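Side-chain contacts in receptor-like protein kinase ANXUR1 (Arabidopsis thaliana, PDB 6FIG), which probably acts as a cell-surface receptor kinase in plant reproduction, with an ectodomain built from malectin-like folds that carries calcium ions and N-linked glycans: residues Ser83-Gly87 against Leu88-Asn92; Ile159-Pro162 against Glu163-Asp166; Ser243-Pro246 against Ala247-Lys251; Ile301-Asn305 against Arg306-Ala310. One frame throughout, in Å; residues are numbered along the deposited sequence. Where two conformers were deposited one is given.

In the fold
Taken together, the four contacts trace how chemistry follows depth in a malectin-like ectodomain. Contact 1 lies at the surface, in the loop between strands 73-80 and 95-99, and is knit largely by backbone groups and two waters. Contacts 2 and 3 are buried and apolar, their centres about 16 Å apart, and they touch: Leu-164 CD2 meets Ile-244 CD1 at 3.8 Å. The first continues strand 151-161 into a loop, the second leads into the short helix 247-250 beside a calcium ion, and both reach the second subunit. Contact 4, about 45 Å from contact 1 between centres, is a hairpin whose isoleucine face is largely apolar and whose Tyr-302 face carries sugar.

Contact 1 (Ser83-Gly87 against Leu88-Asn92); sequences STYTG and LNISN
Ile-90 lays its side chain along the carbonyl of Ser-83, and here the two halves of the contact pack closely: CB and CD1 of Ile-90 each stand 3.4 Å from Ser-83 O. With CG1 anti to the backbone N (chi1 -158°), the longer branch runs back over the start of the loop, and its CD1 arrives at the edge of the Tyr-85 ring, near the ring plane. That ring is buried against strands 35-38 and 54-58, and its OH is hydrogen-bonded to Tyr-81 O and to Asn-154 ND2, so the calcium ligand Asn-154 is tied to this loop. The chain reverses in a type I' turn from Tyr-85 to Leu-88, closed by Leu-88 N donating to Tyr-85 O (2.9 Å, 165° at the hydrogen).

The more exposed part is linked by water. Thr-86 and Leu-88 point the same way, side by side, with 3.9 Å between OG1 of Thr-86 and CD1 of Leu-88, and pack on strands 35-38 and 54-58 respectively. One water donates to Ser-83 O and Leu-88 O and accepts from Tyr-85 N, while a second links Thr-84 OG1 to Ile-90 N. Further on, Asn-89 OD1 takes the N-H of Ser-91 at 3.0 Å in an Asx turn. A single direct backbone bond thus spans the two halves, and bridging water supplies the donors that two carbonyls, Ser-83 O and Leu-88 O, cannot give each other.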
loop_
_atom_site.group_PDB
_atom_site.type_symbol
_atom_site.label_atom_id
_atom_site.label_comp_id
_atom_site.label_asym_id
_atom_site.label_seq_id
_atom_site.Cartn_x
_atom_site.Cartn_y
_atom_site.Cartn_z
ATOM N N SER A 83 15.038 17.593 -20.459
ATOM C CA SER A 83 16.487 17.441 -20.657
ATOM C C SER A 83 16.717 17.090 -22.121
ATOM O O SER A 83 15.765 17.013 -22.900
ATOM C CB SER A 83 17.042 16.325 -19.765
ATOM O OG SER A 83 18.457 16.251 -19.837
ATOM N N THR A 84 17.968 16.875 -22.497
ATOM C CA THR A 84 18.270 16.452 -23.860
ATOM C C THR A 84 18.116 14.937 -23.928
ATOM O O THR A 84 18.791 14.201 -23.209
ATOM C CB THR A 84 19.668 16.906 -24.305
ATOM O OG1 THR A 84 19.736 18.333 -24.205
ATOM C CG2 THR A 84 19.950 16.502 -25.758
ATOM N N TYR A 85 17.188 14.491 -24.772
ATOM C CA TYR A 85 16.947 13.078 -25.026
ATOM C C TYR A 85 17.231 12.820 -26.499
ATOM O O TYR A 85 16.699 13.540 -27.353
ATOM C CB TYR A 85 15.503 12.752 -24.738
ATOM C CG TYR A 85 15.121 12.920 -23.284
ATOM C CD1 TYR A 85 15.556 12.003 -22.324
ATOM C CD2 TYR A 85 14.306 13.959 -22.880
ATOM C CE1 TYR A 85 15.206 12.133 -20.998
ATOM C CE2 TYR A 85 13.936 14.103 -21.545
ATOM C CZ TYR A 85 14.389 13.186 -20.611
ATOM O OH TYR A 85 14.000 13.323 -19.288
ATOM N N THR A 86 18.057 11.806 -26.770
ATOM C CA THR A 86 18.395 11.350 -28.139
ATOM C C THR A 86 18.751 12.499 -29.095
ATOM O O THR A 86 18.349 12.507 -30.263
ATOM C CB THR A 86 17.270 10.449 -28.702
ATOM O OG1 THR A 86 16.020 11.160 -28.742
ATOM C CG2 THR A 86 17.082 9.238 -27.790
ATOM N N GLY A 87 19.518 13.463 -28.583
ATOM C CA GLY A 87 19.942 14.633 -29.354
ATOM C C GLY A 87 18.882 15.681 -29.674
ATOM O O GLY A 87 19.184 16.657 -30.359
ATOM N N LEU A 88 17.651 15.513 -29.182
ATOM C CA LEU A 88 16.577 16.452 -29.503
ATOM C C LEU A 88 16.674 17.686 -28.610
ATOM O O LEU A 88 17.160 17.600 -27.498
ATOM C CB LEU A 88 15.202 15.796 -29.347
ATOM C CG LEU A 88 14.878 14.624 -30.272
ATOM C CD1 LEU A 88 13.568 13.977 -29.860
ATOM C CD2 LEU A 88 14.824 15.086 -31.727
ATOM N N ASN A 89 16.210 18.819 -29.127
ATOM C CA ASN A 89 16.183 20.091 -28.402
ATOM C C ASN A 89 14.872 20.111 -27.619
ATOM O O ASN A 89 13.809 20.234 -28.216
ATOM C CB ASN A 89 16.270 21.271 -29.402
ATOM C CG ASN A 89 16.327 22.646 -28.728
ATOM O OD1 ASN A 89 15.954 22.812 -27.576
ATOM N ND2 ASN A 89 16.804 23.647 -29.474
ATOM N N ILE A 90 14.954 20.017 -26.292
ATOM C CA ILE A 90 13.760 20.014 -25.423
ATOM C C ILE A 90 12.871 21.259 -25.587
ATOM O O ILE A 90 11.674 21.189 -25.349
ATOM C CB ILE A 90 14.150 19.803 -23.932
ATOM C CG1 ILE A 90 12.974 19.265 -23.102
ATOM C CG2 ILE A 90 14.738 21.074 -23.322
ATOM C CD1 ILE A 90 12.503 17.887 -23.506
ATOM N N SER A 91 13.442 22.388 -26.009
ATOM C CA SER A 91 12.646 23.587 -26.324
ATOM C C SER A 91 11.666 23.414 -27.492
ATOM O O SER A 91 10.754 24.224 -27.641
ATOM C CB SER A 91 13.551 24.791 -26.604
ATOM O OG SER A 91 14.295 25.128 -25.449
ATOM N N ASN A 92 11.844 22.369 -28.302
ATOM C CA ASN A 92 10.918 22.050 -29.393
ATOM C C ASN A 92 9.749 21.203 -28.938
ATOM O O ASN A 92 8.818 21.018 -29.714
ATOM C CB ASN A 92 11.629 21.302 -30.542
ATOM C CG ASN A 92 12.651 22.149 -31.262
ATOM O OD1 ASN A 92 12.611 23.377 -31.223
ATOM N ND2 ASN A 92 13.584 21.487 -31.924
HETATM O O HOH W 1 15.273 16.414 -25.591
HETATM O O HOH W 2 17.439 20.094 -24.909
#

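Contact 2 (Ile159-Pro162 against Glu163-Asp166)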
loop_
_atom_site.group_PDB
_atom_site.type_symbol
_atom_site.label_atom_id
_atom_site.label_comp_id
_atom_site.label_asym_id
_atom_site.label_seq_id
_atom_site.Cartn_x
_atom_site.Cartn_y
_atom_site.Cartn_z
ATOM N N ILE A 159 -3.891 5.395 -9.999
ATOM C CA ILE A 159 -4.172 4.958 -8.631
ATOM C C ILE A 159 -5.673 5.091 -8.411
ATOM O O ILE A 159 -6.205 6.205 -8.466
ATOM C CB ILE A 159 -3.440 5.859 -7.622
ATOM C CG1 ILE A 159 -1.912 5.842 -7.852
ATOM C CG2 ILE A 159 -3.764 5.457 -6.190
ATOM C CD1 ILE A 159 -1.206 7.069 -7.333
ATOM N N GLN A 160 -6.343 3.987 -8.145
ATOM C CA GLN A 160 -7.755 4.028 -7.762
ATOM C C GLN A 160 -7.913 4.804 -6.452
ATOM O O GLN A 160 -7.134 4.605 -5.519
ATOM C CB GLN A 160 -8.313 2.621 -7.585
ATOM C CG GLN A 160 -9.820 2.597 -7.499
ATOM C CD GLN A 160 -10.365 1.210 -7.344
ATOM O OE1 GLN A 160 -10.208 0.371 -8.242
ATOM N NE2 GLN A 160 -11.022 0.961 -6.219
ATOM N N MET A 161 -8.901 5.700 -6.370
ATOM C CA MET A 161 -9.091 6.517 -5.167
ATOM C C MET A 161 -10.556 6.589 -4.811
ATOM O O MET A 161 -11.405 6.421 -5.653
ATOM C CB MET A 161 -8.500 7.912 -5.316
ATOM C CG MET A 161 -9.221 8.775 -6.330
ATOM S SD MET A 161 -8.592 10.428 -6.408
ATOM C CE MET A 161 -9.224 11.121 -4.893
ATOM N N PRO A 162 -10.860 6.814 -3.532
ATOM C CA PRO A 162 -12.252 7.034 -3.160
ATOM C C PRO A 162 -12.820 8.360 -3.708
ATOM O O PRO A 162 -12.092 9.241 -4.190
ATOM C CB PRO A 162 -12.204 7.098 -1.607
ATOM C CG PRO A 162 -10.862 6.569 -1.227
ATOM C CD PRO A 162 -9.954 6.887 -2.371
ATOM N N GLU A 163 -14.140 8.460 -3.625
ATOM C CA GLU A 163 -14.831 9.687 -4.014
ATOM C C GLU A 163 -14.692 10.731 -2.918
ATOM O O GLU A 163 -15.553 10.871 -2.058
ATOM C CB GLU A 163 -16.301 9.397 -4.310
ATOM C CG GLU A 163 -16.484 8.498 -5.517
ATOM C CD GLU A 163 -16.242 9.185 -6.856
ATOM O OE1 GLU A 163 -15.952 10.400 -6.926
ATOM O OE2 GLU A 163 -16.364 8.470 -7.870
ATOM N N LEU A 164 -13.590 11.460 -2.960
ATOM C CA LEU A 164 -13.251 12.385 -1.887
ATOM C C LEU A 164 -13.784 13.789 -2.140
ATOM O O LEU A 164 -13.509 14.685 -1.338
ATOM C CB LEU A 164 -11.746 12.442 -1.693
ATOM C CG LEU A 164 -11.162 11.110 -1.185
ATOM C CD1 LEU A 164 -9.664 11.286 -1.004
ATOM C CD2 LEU A 164 -11.824 10.643 0.086
ATOM N N PHE A 165 -14.537 13.977 -3.235
ATOM C CA PHE A 165 -15.036 15.293 -3.649
ATOM C C PHE A 165 -16.549 15.287 -3.654
ATOM O O PHE A 165 -17.181 14.330 -4.067
ATOM C CB PHE A 165 -14.520 15.640 -5.045
ATOM C CG PHE A 165 -13.017 15.602 -5.140
ATOM C CD1 PHE A 165 -12.262 16.610 -4.564
ATOM C CD2 PHE A 165 -12.371 14.521 -5.714
ATOM C CE1 PHE A 165 -10.862 16.580 -4.628
ATOM C CE2 PHE A 165 -10.989 14.474 -5.787
ATOM C CZ PHE A 165 -10.226 15.498 -5.230
ATOM N N ASP A 166 -17.135 16.363 -3.163
ATOM C CA ASP A 166 -18.580 16.534 -3.216
ATOM C C ASP A 166 -18.820 18.012 -3.556
ATOM O O ASP A 166 -18.139 18.548 -4.446
ATOM C CB ASP A 166 -19.218 16.088 -1.899
ATOM C CG ASP A 166 -20.710 15.884 -2.022
ATOM O OD1 ASP A 166 -21.143 15.162 -2.955
ATOM O OD2 ASP A 166 -21.450 16.436 -1.190
#
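Met-161, Leu-164 and Phe-165 make the apolar centre of this local contact, where strand 151-161 gives way to the loop leading to strand 167-170. The touching atom of the methionine is its terminal methyl: Met-161 CE lies 3.9 Å from Leu-164 CD1 and equally far from Phe-165 CE2. CG sits between the backbone N and the carbonyl carbon (chi1 68°), and after an extended middle the thioether bends at its last torsion, chi3 -73°, turning CE toward the loop. The methionine crosses the phenylalanine at about a right angle and approaches its ring obliquely. A second apolar pair lies alongside, Pro-162 CB against Leu-164 CD2 at 3.9 Å; one methyl of the leucine therefore meets Met-161 and the other Pro-162.

Aromatic packing extends the cluster, since Phe-165 meets Phe-370 edge-to-face. Separately, the phenylalanine packs on strand 122-128 at Ser-127.

Among backbone features, Glu-163 is the centre of an inverse gamma turn, which bends the chain just after the proline, with Pro-162 O and Leu-164 N 2.9 Å apart.

Charge is kept to the margin: Glu-163 OE1 forms a salt bridge with Arg-73, a residue whose backbone also bonds to Met-161. Arg-73 thus contacts both halves of the bend. Side-chain cohesion across the bend itself is apolar and probably little affected by ionisation.

Contact 3 (Ser243-Pro246 against Ala247-Lys251); sequences SIAP and ADIYK. With CA (calcium ion), chain H.
Ala-245 CB sits against the phenolic end of Tyr-250, 3.6 Å from OH and 3.8 Å from CE2, and Ile-244 CG2 meets the same OH at 3.6 Å. Next to this pair, Pro-246 CD touches Ile-249 CG1 at 3.9 Å, the pyrrolidine and the isoleucine crossing at a slant. Ile-249 CG1 is anti to its carbonyl carbon (chi1 -69°), which brings that branch back to the proline, whereas CG2 lies over the centre of the Tyr-250 ring, 4.3 Å above its plane.

One backbone bond joins the two segments: Ile-249 N gives its hydrogen to Pro-246 O at 3.0 Å, from well above the carbonyl plane, in the first turn of the weakly bonded helix 247-250.

Outside this shell, Tyr-250 OH is hydrogen-bonded to His-285 ND1 of strand 278-287, which fixes the far end of the ring. The backbone of the same turn serves the metal: Ile-249 O binds the calcium ion at 2.5 Å, together with Asn-192, Val-193, Thr-252 and Asn-365. Residue 249 thus pairs an apolar side chain, packed on Pro-246, with a carbonyl turned to the cation, whose charge would probably polarise that peptide group.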
loop_
_atom_site.group_PDB
_atom_site.type_symbol
_atom_site.label_atom_id
_atom_site.label_comp_id
_atom_site.label_asym_id
_atom_site.label_seq_id
_atom_site.Cartn_x
_atom_site.Cartn_y
_atom_site.Cartn_z
ATOM N N SER A 243 -8.764 8.719 4.411
ATOM C CA SER A 243 -8.213 9.063 3.102
ATOM C C SER A 243 -8.244 10.545 2.768
ATOM O O SER A 243 -7.534 10.986 1.858
ATOM C CB SER A 243 -8.941 8.326 1.964
ATOM O OG SER A 243 -8.821 6.940 2.106
ATOM N N ILE A 244 -9.063 11.343 3.482
ATOM C CA ILE A 244 -9.110 12.769 3.212
ATOM C C ILE A 244 -7.731 13.403 3.377
ATOM O O ILE A 244 -7.284 14.154 2.527
ATOM C CB ILE A 244 -10.177 13.478 4.083
ATOM C CG1 ILE A 244 -11.593 13.135 3.569
ATOM C CG2 ILE A 244 -9.955 14.960 4.154
ATOM C CD1 ILE A 244 -11.976 13.781 2.240
ATOM N N ALA A 245 -7.052 13.068 4.469
ATOM C CA ALA A 245 -5.705 13.612 4.726
ATOM C C ALA A 245 -5.109 12.849 5.900
ATOM O O ALA A 245 -5.843 12.425 6.790
ATOM C CB ALA A 245 -5.768 15.087 5.059
ATOM N N PRO A 246 -3.787 12.674 5.907
ATOM C CA PRO A 246 -3.153 11.950 6.985
ATOM C C PRO A 246 -3.122 12.711 8.300
ATOM O O PRO A 246 -3.228 13.956 8.345
ATOM C CB PRO A 246 -1.726 11.717 6.463
ATOM C CG PRO A 246 -1.496 12.825 5.525
ATOM C CD PRO A 246 -2.821 13.105 4.890
ATOM N N ALA A 247 -2.988 11.958 9.379
ATOM C CA ALA A 247 -3.093 12.535 10.725
ATOM C C ALA A 247 -2.110 13.669 10.958
ATOM O O ALA A 247 -2.439 14.655 11.634
ATOM C CB ALA A 247 -2.915 11.474 11.786
ATOM N N ASP A 248 -0.918 13.557 10.380
ATOM C CA ASP A 248 0.098 14.582 10.577
ATOM C C ASP A 248 -0.288 15.960 10.054
ATOM O O ASP A 248 0.189 16.956 10.616
ATOM C CB ASP A 248 1.469 14.134 10.055
ATOM C CG ASP A 248 2.236 13.258 11.079
ATOM O OD1 ASP A 248 1.855 13.144 12.271
ATOM O OD2 ASP A 248 3.257 12.669 10.706
ATOM N N ILE A 249 -1.158 16.048 9.040
ATOM C CA ILE A 249 -1.670 17.341 8.595
ATOM C C ILE A 249 -2.360 18.050 9.760
ATOM O O ILE A 249 -2.121 19.251 10.012
ATOM C CB ILE A 249 -2.694 17.172 7.435
ATOM C CG1 ILE A 249 -1.964 16.698 6.174
ATOM C CG2 ILE A 249 -3.530 18.429 7.198
ATOM C CD1 ILE A 249 -0.991 17.694 5.599
ATOM N N TYR A 250 -3.197 17.302 10.463
ATOM C CA TYR A 250 -4.040 17.854 11.526
ATOM C C TYR A 250 -3.273 18.143 12.811
ATOM O O TYR A 250 -3.752 18.923 13.636
ATOM C CB TYR A 250 -5.236 16.925 11.746
ATOM C CG TYR A 250 -6.082 16.800 10.509
ATOM C CD1 TYR A 250 -6.769 17.892 10.002
ATOM C CD2 TYR A 250 -6.153 15.609 9.802
ATOM C CE1 TYR A 250 -7.537 17.793 8.865
ATOM C CE2 TYR A 250 -6.931 15.496 8.659
ATOM C CZ TYR A 250 -7.584 16.597 8.168
ATOM O OH TYR A 250 -8.356 16.509 7.037
ATOM N N LYS A 251 -2.077 17.568 12.968
ATOM C CA LYS A 251 -1.261 17.796 14.176
ATOM C C LYS A 251 -0.370 19.043 14.126
ATOM O O LYS A 251 0.352 19.336 15.098
ATOM C CB LYS A 251 -0.399 16.559 14.483
ATOM C CG LYS A 251 -1.230 15.352 14.851
ATOM C CD LYS A 251 -0.383 14.091 15.027
ATOM C CE LYS A 251 -1.284 12.879 15.222
ATOM N NZ LYS A 251 -0.537 11.580 15.313
HETATM CA CA CA H . -0.612 21.083 9.338
#

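Contact 4 (Ile301-Asn305 against Arg306-Ala310); sequences IYINN and RTAQA. With NAG (2-acetamido-2-deoxy-beta-D-glucopyranose), chain D; NAG (2-acetamido-2-deoxy-beta-D-glucopyranose), chain B.
Tyr-302 and Thr-307 stand side by side on one face of the sheet, pointing the same way, with Tyr-302 CE1 4.1 Å from Thr-307 OG1 near the plane of the ring. Arg-306 O lies in that plane at the ring edge, and the CA of Tyr-302 makes a CA-H...O contact with it at 3.1 Å. One ring face is covered by sugar: C5 of the N-acetylglucosamine of chain D stacks 3.7 Å from Tyr-302 CD2, offset toward the rim, a CH-pi arrangement. The acetyl methyl C8 of the next sugar, chain B, approaches obliquely, 3.6 Å from Tyr-302 CD1, and its N2 makes a weak hydrogen bond to Asn-305 O.

These residues form a tight beta hairpin of strands 299-303 and 306-307, reversed by a type I' turn from Ile-303 to Arg-306 with both central asparagines at positive phi. A classic beta bulge follows: Ala-308 N and Gln-309 N both donate to Ile-301 O, at 2.9 and 3.0 Å.

On the face of Ile-301 and Ile-303 the side-chain contacts to Ala-308 are apolar. The methyl of Ala-308 touches both isoleucines, with CB 4.0 Å from both Ile-301 CG2 and Ile-303 CD1. Ile-301 CG2 reaches it by being anti to the backbone N, while CG1, anti to the carbonyl carbon, sends CD1 alongside the Gln-309 chain. Leu-347 of strand 344-351 packs on both isoleucines.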
loop_
_atom_site.group_PDB
_atom_site.type_symbol
_atom_site.label_atom_id
_atom_site.label_comp_id
_atom_site.label_asym_id
_atom_site.label_seq_id
_atom_site.Cartn_x
_atom_site.Cartn_y
_atom_site.Cartn_z
ATOM N N ILE A 301 -12.543 34.433 6.932
ATOM C CA ILE A 301 -11.774 33.811 5.846
ATOM C C ILE A 301 -12.216 34.461 4.553
ATOM O O ILE A 301 -13.426 34.524 4.275
ATOM C CB ILE A 301 -12.023 32.302 5.750
ATOM C CG1 ILE A 301 -11.712 31.589 7.076
ATOM C CG2 ILE A 301 -11.199 31.690 4.613
ATOM C CD1 ILE A 301 -11.969 30.095 7.041
ATOM N N TYR A 302 -11.244 34.941 3.775
ATOM C CA TYR A 302 -11.503 35.593 2.492
ATOM C C TYR A 302 -10.736 34.876 1.391
ATOM O O TYR A 302 -9.623 34.398 1.607
ATOM C CB TYR A 302 -11.086 37.058 2.543
ATOM C CG TYR A 302 -11.623 37.795 3.739
ATOM C CD1 TYR A 302 -12.938 38.234 3.771
ATOM C CD2 TYR A 302 -10.803 38.078 4.831
ATOM C CE1 TYR A 302 -13.427 38.935 4.866
ATOM C CE2 TYR A 302 -11.280 38.774 5.927
ATOM C CZ TYR A 302 -12.585 39.197 5.944
ATOM O OH TYR A 302 -13.022 39.901 7.068
ATOM N N ILE A 303 -11.364 34.773 0.217
ATOM C CA ILE A 303 -10.745 34.134 -0.945
ATOM C C ILE A 303 -10.897 35.126 -2.096
ATOM O O ILE A 303 -12.015 35.518 -2.425
ATOM C CB ILE A 303 -11.398 32.765 -1.282
ATOM C CG1 ILE A 303 -11.105 31.756 -0.168
ATOM C CG2 ILE A 303 -10.864 32.231 -2.614
ATOM C CD1 ILE A 303 -11.854 30.436 -0.235
ATOM N N ASN A 304 -9.782 35.561 -2.679
ATOM C CA ASN A 304 -9.776 36.573 -3.747
ATOM C C ASN A 304 -10.575 37.796 -3.357
ATOM O O ASN A 304 -11.422 38.276 -4.116
ATOM C CB ASN A 304 -10.251 35.980 -5.093
ATOM C CG ASN A 304 -9.173 35.182 -5.766
ATOM O OD1 ASN A 304 -8.258 34.738 -5.105
ATOM N ND2 ASN A 304 -9.296 34.951 -7.073
ATOM N N ASN A 305 -10.306 38.260 -2.132
ATOM C CA ASN A 305 -10.934 39.446 -1.536
ATOM C C ASN A 305 -12.439 39.333 -1.295
ATOM O O ASN A 305 -13.069 40.327 -0.919
ATOM C CB ASN A 305 -10.606 40.711 -2.350
ATOM C CG ASN A 305 -9.115 40.926 -2.512
ATOM O OD1 ASN A 305 -8.324 40.600 -1.614
ATOM N ND2 ASN A 305 -8.716 41.475 -3.663
ATOM N N ARG A 306 -13.004 38.137 -1.453
ATOM C CA ARG A 306 -14.418 37.908 -1.246
ATOM C C ARG A 306 -14.612 37.035 -0.007
ATOM O O ARG A 306 -13.697 36.340 0.433
ATOM C CB ARG A 306 -15.007 37.245 -2.466
ATOM C CG ARG A 306 -14.925 38.143 -3.692
ATOM C CD ARG A 306 -15.133 37.331 -4.937
ATOM N NE ARG A 306 -16.530 36.950 -5.080
ATOM C CZ ARG A 306 -17.034 36.281 -6.112
ATOM N NH1 ARG A 306 -16.250 35.878 -7.114
ATOM N NH2 ARG A 306 -18.341 36.015 -6.137
ATOM N N THR A 307 -15.818 37.080 0.542
ATOM C CA THR A 307 -16.117 36.455 1.833
ATOM C C THR A 307 -16.354 34.961 1.685
ATOM O O THR A 307 -17.242 34.535 0.938
ATOM C CB THR A 307 -17.340 37.153 2.503
ATOM O OG1 THR A 307 -16.983 38.486 2.867
ATOM C CG2 THR A 307 -17.792 36.410 3.761
ATOM N N ALA A 308 -15.536 34.161 2.371
ATOM C CA ALA A 308 -15.759 32.735 2.506
ATOM C C ALA A 308 -16.452 32.395 3.836
ATOM O O ALA A 308 -17.394 31.598 3.866
ATOM C CB ALA A 308 -14.446 31.989 2.370
ATOM N N GLN A 309 -15.969 32.978 4.936
ATOM C CA GLN A 309 -16.658 32.911 6.233
ATOM C C GLN A 309 -16.438 34.236 6.865
ATOM O O GLN A 309 -15.285 34.618 7.112
ATOM C CB GLN A 309 -16.032 31.911 7.196
ATOM C CG GLN A 309 -16.140 30.467 6.903
ATOM C CD GLN A 309 -17.532 29.880 6.720
ATOM O OE1 GLN A 309 -18.544 30.325 7.230
ATOM N NE2 GLN A 309 -17.552 28.826 5.984
ATOM N N ALA A 310 -17.505 34.966 7.142
ATOM C CA ALA A 310 -17.342 36.230 7.812
ATOM C C ALA A 310 -18.674 36.681 8.354
ATOM O O ALA A 310 -19.582 35.848 8.486
ATOM C CB ALA A 310 -16.717 37.260 6.872
HETATM C C1 NAG D . -8.004 41.269 5.342
HETATM C C2 NAG D . -8.177 42.734 5.683
HETATM C C3 NAG D . -9.499 43.273 5.145
HETATM C C4 NAG D . -9.735 42.870 3.699
HETATM C C5 NAG D . -9.597 41.360 3.570
HETATM C C6 NAG D . -9.886 40.787 2.186
HETATM C C7 NAG D . -7.133 43.379 7.818
HETATM C C8 NAG D . -7.295 43.341 9.317
HETATM N N2 NAG D . -8.134 42.814 7.139
HETATM O O3 NAG D . -9.489 44.696 5.243
HETATM O O4 NAG D . -11.064 43.233 3.316
HETATM O O5 NAG D . -8.262 41.054 3.952
HETATM O O6 NAG D . -8.866 41.156 1.253
HETATM O O7 NAG D . -6.156 43.896 7.282
HETATM C C1 NAG B . -11.033 43.957 2.084
HETATM C C2 NAG B . -12.424 44.061 1.488
HETATM C C3 NAG B . -12.290 44.726 0.123
HETATM C C4 NAG B . -11.579 46.081 0.231
HETATM C C5 NAG B . -10.297 46.002 1.077
HETATM C C6 NAG B . -9.783 47.388 1.458
HETATM C C7 NAG B . -13.945 42.270 2.243
HETATM C C8 NAG B . -14.507 40.916 1.916
HETATM N N2 NAG B . -13.073 42.763 1.355
HETATM O O3 NAG B . -13.594 44.894 -0.441
HETATM O O4 NAG B . -11.269 46.551 -1.094
HETATM O O5 NAG B . -10.512 45.265 2.292
HETATM O O6 NAG B . -10.357 47.805 2.706
HETATM O O7 NAG B . -14.275 42.859 3.262
#